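Local coordinates for protein plasmodium falciparum gamete antigen 27/25 (Plasmodium falciparum, PDB 1N81) that is needed for sexual development of the malaria parasite as a largely helical gametocyte protein of unresolved molecular mechanism, and may dimerise, at residues F67-E70 with E71-D75; Q168-I171 with D172-S176. All coordinates share one frame; numbering follows the deposited sequence.

Contact 1, residues 67-75, comes first along the chain and covers the loop after helix 50-63 together with the start of helix 71-89. Contact 2, residues 168-176, follows much later and covers the end of helix 156-173, the final helix, and the residues by which the chain leaves it. Their centres are about 12 Å apart, so the beginning of one helix is set beside the end of another. They touch directly: Arg72 NH1 forms a salt bridge with Asp172 OD1 at 3.0 Å, and Val73 packs on the backbone oxygen of Asp172. A helix start on the solvent side is thus tied to a more buried helix end.

Contact 1 (F67-E70 with E71-D75); sequences FLIE and ERVQD
A chi1 of -62° sets CG1 of Ile69 beside the backbone N and swings CG2 to the opposite side, onto Val73, whose CG1 is anti to its own backbone N (chi1 175°). The two side chains meet at about a right angle, and Ile69 CG2 to Val73 CG1 is only 3.4 Å, tighter than usual for two methyl groups. Ile69 CG2 also reaches Gln74 CB at 4.1 Å. A branched apolar residue suits the position before the N-cap, where it folds back on the first turn.

Glu70 occupies the N-cap. Its backbone oxygen accepts the first helical hydrogen bond from Gln74 N at 2.9 Å, an almost straight bond of 164°. The side chain bends at CG, and OE1 comes to 3.7 Å from Val73 CG2, the side chains crossing at a slant. Its negative charge may interact favourably with the helix dipole, although the carboxylate makes no hydrogen bond to the first-turn N-H groups of Arg72 and Val73.

The polar ends of this turn are held by other helices. Gln74 OE1 accepts a hydrogen bond from Arg54 of helix 50-63, Asp75 forms a salt bridge with the same arginine, and Arg72 pairs with Asp172. Val73, buried, is the apolar member of the turn. Hydrophobic contact between Ile69, just before the N-cap, and Val73, three residues after the N-cap, marks the N-terminus of helix 71-89, entered from a loop.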
loop_
_atom_site.group_PDB
_atom_site.type_symbol
_atom_site.label_atom_id
_atom_site.label_comp_id
_atom_site.label_asym_id
_atom_site.label_seq_id
_atom_site.Cartn_x
_atom_site.Cartn_y
_atom_site.Cartn_z
ATOM N N PHE A 67 11.563 -11.957 -0.187
ATOM C CA PHE A 67 11.945 -11.826 -1.587
ATOM C C PHE A 67 11.011 -12.506 -2.573
ATOM O O PHE A 67 11.352 -12.677 -3.741
ATOM C CB PHE A 67 13.384 -12.331 -1.770
ATOM C CG PHE A 67 14.368 -11.659 -0.848
ATOM C CD1 PHE A 67 14.585 -12.141 0.434
ATOM C CD2 PHE A 67 15.015 -10.490 -1.242
ATOM C CE1 PHE A 67 15.434 -11.461 1.321
ATOM C CE2 PHE A 67 15.857 -9.805 -0.369
ATOM C CZ PHE A 67 16.068 -10.289 0.916
ATOM N N LEU A 68 9.819 -12.862 -2.113
ATOM C CA LEU A 68 8.834 -13.526 -2.954
ATOM C C LEU A 68 7.918 -12.581 -3.723
ATOM O O LEU A 68 6.702 -12.758 -3.747
ATOM C CB LEU A 68 8.005 -14.468 -2.086
ATOM C CG LEU A 68 8.438 -15.943 -1.947
ATOM C CD1 LEU A 68 9.887 -16.205 -2.413
ATOM C CD2 LEU A 68 8.225 -16.355 -0.516
ATOM N N ILE A 69 8.488 -11.588 -4.384
ATOM C CA ILE A 69 7.649 -10.660 -5.134
ATOM C C ILE A 69 7.914 -10.732 -6.638
ATOM O O ILE A 69 8.990 -10.349 -7.091
ATOM C CB ILE A 69 7.840 -9.206 -4.606
ATOM C CG1 ILE A 69 7.408 -9.132 -3.124
ATOM C CG2 ILE A 69 6.997 -8.231 -5.427
ATOM C CD1 ILE A 69 7.595 -7.783 -2.458
ATOM N N GLU A 70 6.936 -11.229 -7.407
ATOM C CA GLU A 70 7.074 -11.337 -8.873
ATOM C C GLU A 70 7.353 -9.959 -9.483
ATOM O O GLU A 70 6.936 -8.939 -8.940
ATOM C CB GLU A 70 5.797 -11.897 -9.523
ATOM C CG GLU A 70 5.486 -13.373 -9.240
ATOM C CD GLU A 70 4.374 -13.575 -8.198
ATOM O OE1 GLU A 70 3.297 -12.945 -8.334
ATOM O OE2 GLU A 70 4.565 -14.368 -7.244
ATOM N N GLU A 71 8.037 -9.938 -10.626
ATOM C CA GLU A 71 8.380 -8.699 -11.301
ATOM C C GLU A 71 7.180 -7.777 -11.562
ATOM O O GLU A 71 7.243 -6.579 -11.316
ATOM C CB GLU A 71 9.080 -9.019 -12.630
ATOM C CG GLU A 71 9.626 -7.810 -13.368
ATOM C CD GLU A 71 10.052 -8.131 -14.805
ATOM O OE1 GLU A 71 10.653 -7.256 -15.459
ATOM O OE2 GLU A 71 9.779 -9.252 -15.286
ATOM N N ARG A 72 6.088 -8.323 -12.068
ATOM C CA ARG A 72 4.933 -7.495 -12.350
ATOM C C ARG A 72 4.443 -6.801 -11.055
ATOM O O ARG A 72 4.096 -5.637 -11.073
ATOM C CB ARG A 72 3.803 -8.346 -12.905
ATOM C CG ARG A 72 2.634 -7.505 -13.412
ATOM C CD ARG A 72 1.446 -8.374 -13.750
ATOM N NE ARG A 72 0.887 -8.995 -12.554
ATOM C CZ ARG A 72 0.045 -8.395 -11.724
ATOM N NH1 ARG A 72 -0.345 -7.149 -11.967
ATOM N NH2 ARG A 72 -0.396 -9.037 -10.649
ATOM N N VAL A 73 4.402 -7.550 -9.956
ATOM C CA VAL A 73 3.986 -7.044 -8.651
ATOM C C VAL A 73 4.944 -5.936 -8.249
ATOM O O VAL A 73 4.533 -4.869 -7.805
ATOM C CB VAL A 73 4.054 -8.134 -7.570
ATOM C CG1 VAL A 73 3.740 -7.528 -6.213
ATOM C CG2 VAL A 73 3.086 -9.250 -7.892
ATOM N N GLN A 74 6.232 -6.204 -8.393
ATOM C CA GLN A 74 7.193 -5.197 -8.037
ATOM C C GLN A 74 6.986 -3.931 -8.873
ATOM O O GLN A 74 7.086 -2.826 -8.337
ATOM C CB GLN A 74 8.620 -5.701 -8.220
ATOM C CG GLN A 74 9.563 -5.053 -7.211
ATOM C CD GLN A 74 11.012 -5.313 -7.518
ATOM O OE1 GLN A 74 11.477 -5.069 -8.637
ATOM N NE2 GLN A 74 11.748 -5.794 -6.524
ATOM N N ASP A 75 6.686 -4.081 -10.170
ATOM C CA ASP A 75 6.478 -2.916 -11.049
ATOM C C ASP A 75 5.344 -2.039 -10.518
ATOM O O ASP A 75 5.446 -0.804 -10.533
ATOM C CB ASP A 75 6.108 -3.315 -12.493
ATOM C CG ASP A 75 7.265 -3.963 -13.265
ATOM O OD1 ASP A 75 8.442 -3.721 -12.930
ATOM O OD2 ASP A 75 6.978 -4.706 -14.230
#

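Contact 2 (Q168-I171 with D172-S176); sequences QFLI and DVVDS
Val173 sits over the Phe169 ring: its CG2 is 3.9 Å from the ring centroid and only 8° off the normal, a CH-pi contact onto one face. Phe169 chi1 of 179° carries the ring beside Val173, and chi2 of 103° turns its face to CG2. One residue further on, Leu170 CD2 meets Val174 CG2 at 3.8 Å, an apolar pair with the same i to i+4 spacing. Gln168 CG lies 4.0 Å from Asp172 OD2, with the amide and carboxylate planes nearly parallel.

The backbone sets these pairs in place. Asp172 N bonds to Gln168 O at 3.1 Å, Val173 N to Phe169 O at 2.8 Å and weakly to Leu170 O, and Val174 N to Leu170 O at 2.9 Å. Val174 then leaves helical geometry, and a water donates to both Ile171 O and Val174 O, bridging two carbonyls where the helix ends.

Further out, Phe169 and Leu170 pack on Ile113, and the compact, branched Val173 touches Val18. Asn76 holds Asp172 OD2, Arg72 pairs with OD1, and Arg80 holds the Gln168 amide. This is the C-terminal end of helix 156-173, packed among helices 13-35, 96-122 and 71-89.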
loop_
_atom_site.group_PDB
_atom_site.type_symbol
_atom_site.label_atom_id
_atom_site.label_comp_id
_atom_site.label_asym_id
_atom_site.label_seq_id
_atom_site.Cartn_x
_atom_site.Cartn_y
_atom_site.Cartn_z
ATOM N N GLN A 168 -6.040 -2.042 -6.401
ATOM C CA GLN A 168 -4.933 -2.569 -7.196
ATOM C C GLN A 168 -4.005 -3.417 -6.370
ATOM O O GLN A 168 -3.597 -4.500 -6.795
ATOM C CB GLN A 168 -4.094 -1.462 -7.836
ATOM C CG GLN A 168 -3.025 -2.068 -8.731
ATOM C CD GLN A 168 -2.113 -1.053 -9.320
ATOM O OE1 GLN A 168 -1.232 -0.526 -8.647
ATOM N NE2 GLN A 168 -2.328 -0.744 -10.593
ATOM N N PHE A 169 -3.642 -2.910 -5.194
ATOM C CA PHE A 169 -2.748 -3.633 -4.302
ATOM C C PHE A 169 -3.327 -5.021 -3.941
ATOM O O PHE A 169 -2.627 -6.023 -3.966
ATOM C CB PHE A 169 -2.521 -2.822 -3.011
ATOM C CG PHE A 169 -1.618 -3.508 -2.012
ATOM C CD1 PHE A 169 -0.284 -3.110 -1.869
ATOM C CD2 PHE A 169 -2.102 -4.548 -1.216
ATOM C CE1 PHE A 169 0.577 -3.734 -0.941
ATOM C CE2 PHE A 169 -1.266 -5.186 -0.286
ATOM C CZ PHE A 169 0.089 -4.771 -0.151
ATOM N N LEU A 170 -4.598 -5.074 -3.579
ATOM C CA LEU A 170 -5.197 -6.345 -3.200
ATOM C C LEU A 170 -5.147 -7.366 -4.363
ATOM O O LEU A 170 -4.697 -8.502 -4.194
ATOM C CB LEU A 170 -6.635 -6.104 -2.734
ATOM C CG LEU A 170 -6.667 -5.365 -1.386
ATOM C CD1 LEU A 170 -8.041 -4.846 -1.131
ATOM C CD2 LEU A 170 -6.228 -6.269 -0.254
ATOM N N ILE A 171 -5.578 -6.954 -5.547
ATOM C CA ILE A 171 -5.559 -7.862 -6.693
ATOM C C ILE A 171 -4.151 -8.398 -6.948
ATOM O O ILE A 171 -3.969 -9.577 -7.147
ATOM C CB ILE A 171 -6.122 -7.161 -7.956
ATOM C CG1 ILE A 171 -7.618 -6.920 -7.769
ATOM C CG2 ILE A 171 -5.903 -8.052 -9.192
ATOM C CD1 ILE A 171 -8.207 -5.896 -8.720
ATOM N N ASP A 172 -3.153 -7.526 -6.902
ATOM C CA ASP A 172 -1.775 -7.918 -7.112
ATOM C C ASP A 172 -1.163 -8.763 -6.030
ATOM O O ASP A 172 -0.324 -9.611 -6.313
ATOM C CB ASP A 172 -0.850 -6.703 -7.195
ATOM C CG ASP A 172 -0.951 -6.004 -8.485
ATOM O OD1 ASP A 172 -1.672 -6.526 -9.363
ATOM O OD2 ASP A 172 -0.310 -4.950 -8.621
ATOM N N VAL A 173 -1.557 -8.524 -4.787
ATOM C CA VAL A 173 -0.886 -9.199 -3.689
ATOM C C VAL A 173 -1.543 -10.374 -2.990
ATOM O O VAL A 173 -0.860 -11.326 -2.640
ATOM C CB VAL A 173 -0.449 -8.116 -2.641
ATOM C CG1 VAL A 173 0.322 -8.755 -1.486
ATOM C CG2 VAL A 173 0.410 -7.033 -3.358
ATOM N N VAL A 174 -2.850 -10.307 -2.778
ATOM C CA VAL A 174 -3.568 -11.385 -2.113
ATOM C C VAL A 174 -3.324 -12.679 -2.883
ATOM O O VAL A 174 -3.417 -12.694 -4.117
ATOM C CB VAL A 174 -5.088 -11.112 -2.082
ATOM C CG1 VAL A 174 -5.827 -12.317 -1.471
ATOM C CG2 VAL A 174 -5.379 -9.855 -1.243
ATOM N N ASP A 175 -3.012 -13.754 -2.157
ATOM C CA ASP A 175 -2.757 -15.060 -2.762
ATOM C C ASP A 175 -3.394 -16.186 -1.957
ATOM O O ASP A 175 -3.240 -17.359 -2.301
ATOM C CB ASP A 175 -1.249 -15.323 -2.875
ATOM C CG ASP A 175 -0.604 -15.642 -1.528
ATOM O OD1 ASP A 175 0.589 -16.007 -1.488
ATOM O OD2 ASP A 175 -1.296 -15.523 -0.505
ATOM N N SER A 176 -4.130 -15.834 -0.909
ATOM C CA SER A 176 -4.748 -16.834 -0.039
ATOM C C SER A 176 -5.776 -17.755 -0.704
ATOM O O SER A 176 -5.995 -18.858 -0.244
ATOM C CB SER A 176 -5.417 -16.151 1.161
ATOM O OG SER A 176 -6.536 -15.384 0.734
HETATM O O HOH W 1 -5.246 -11.647 -5.690
#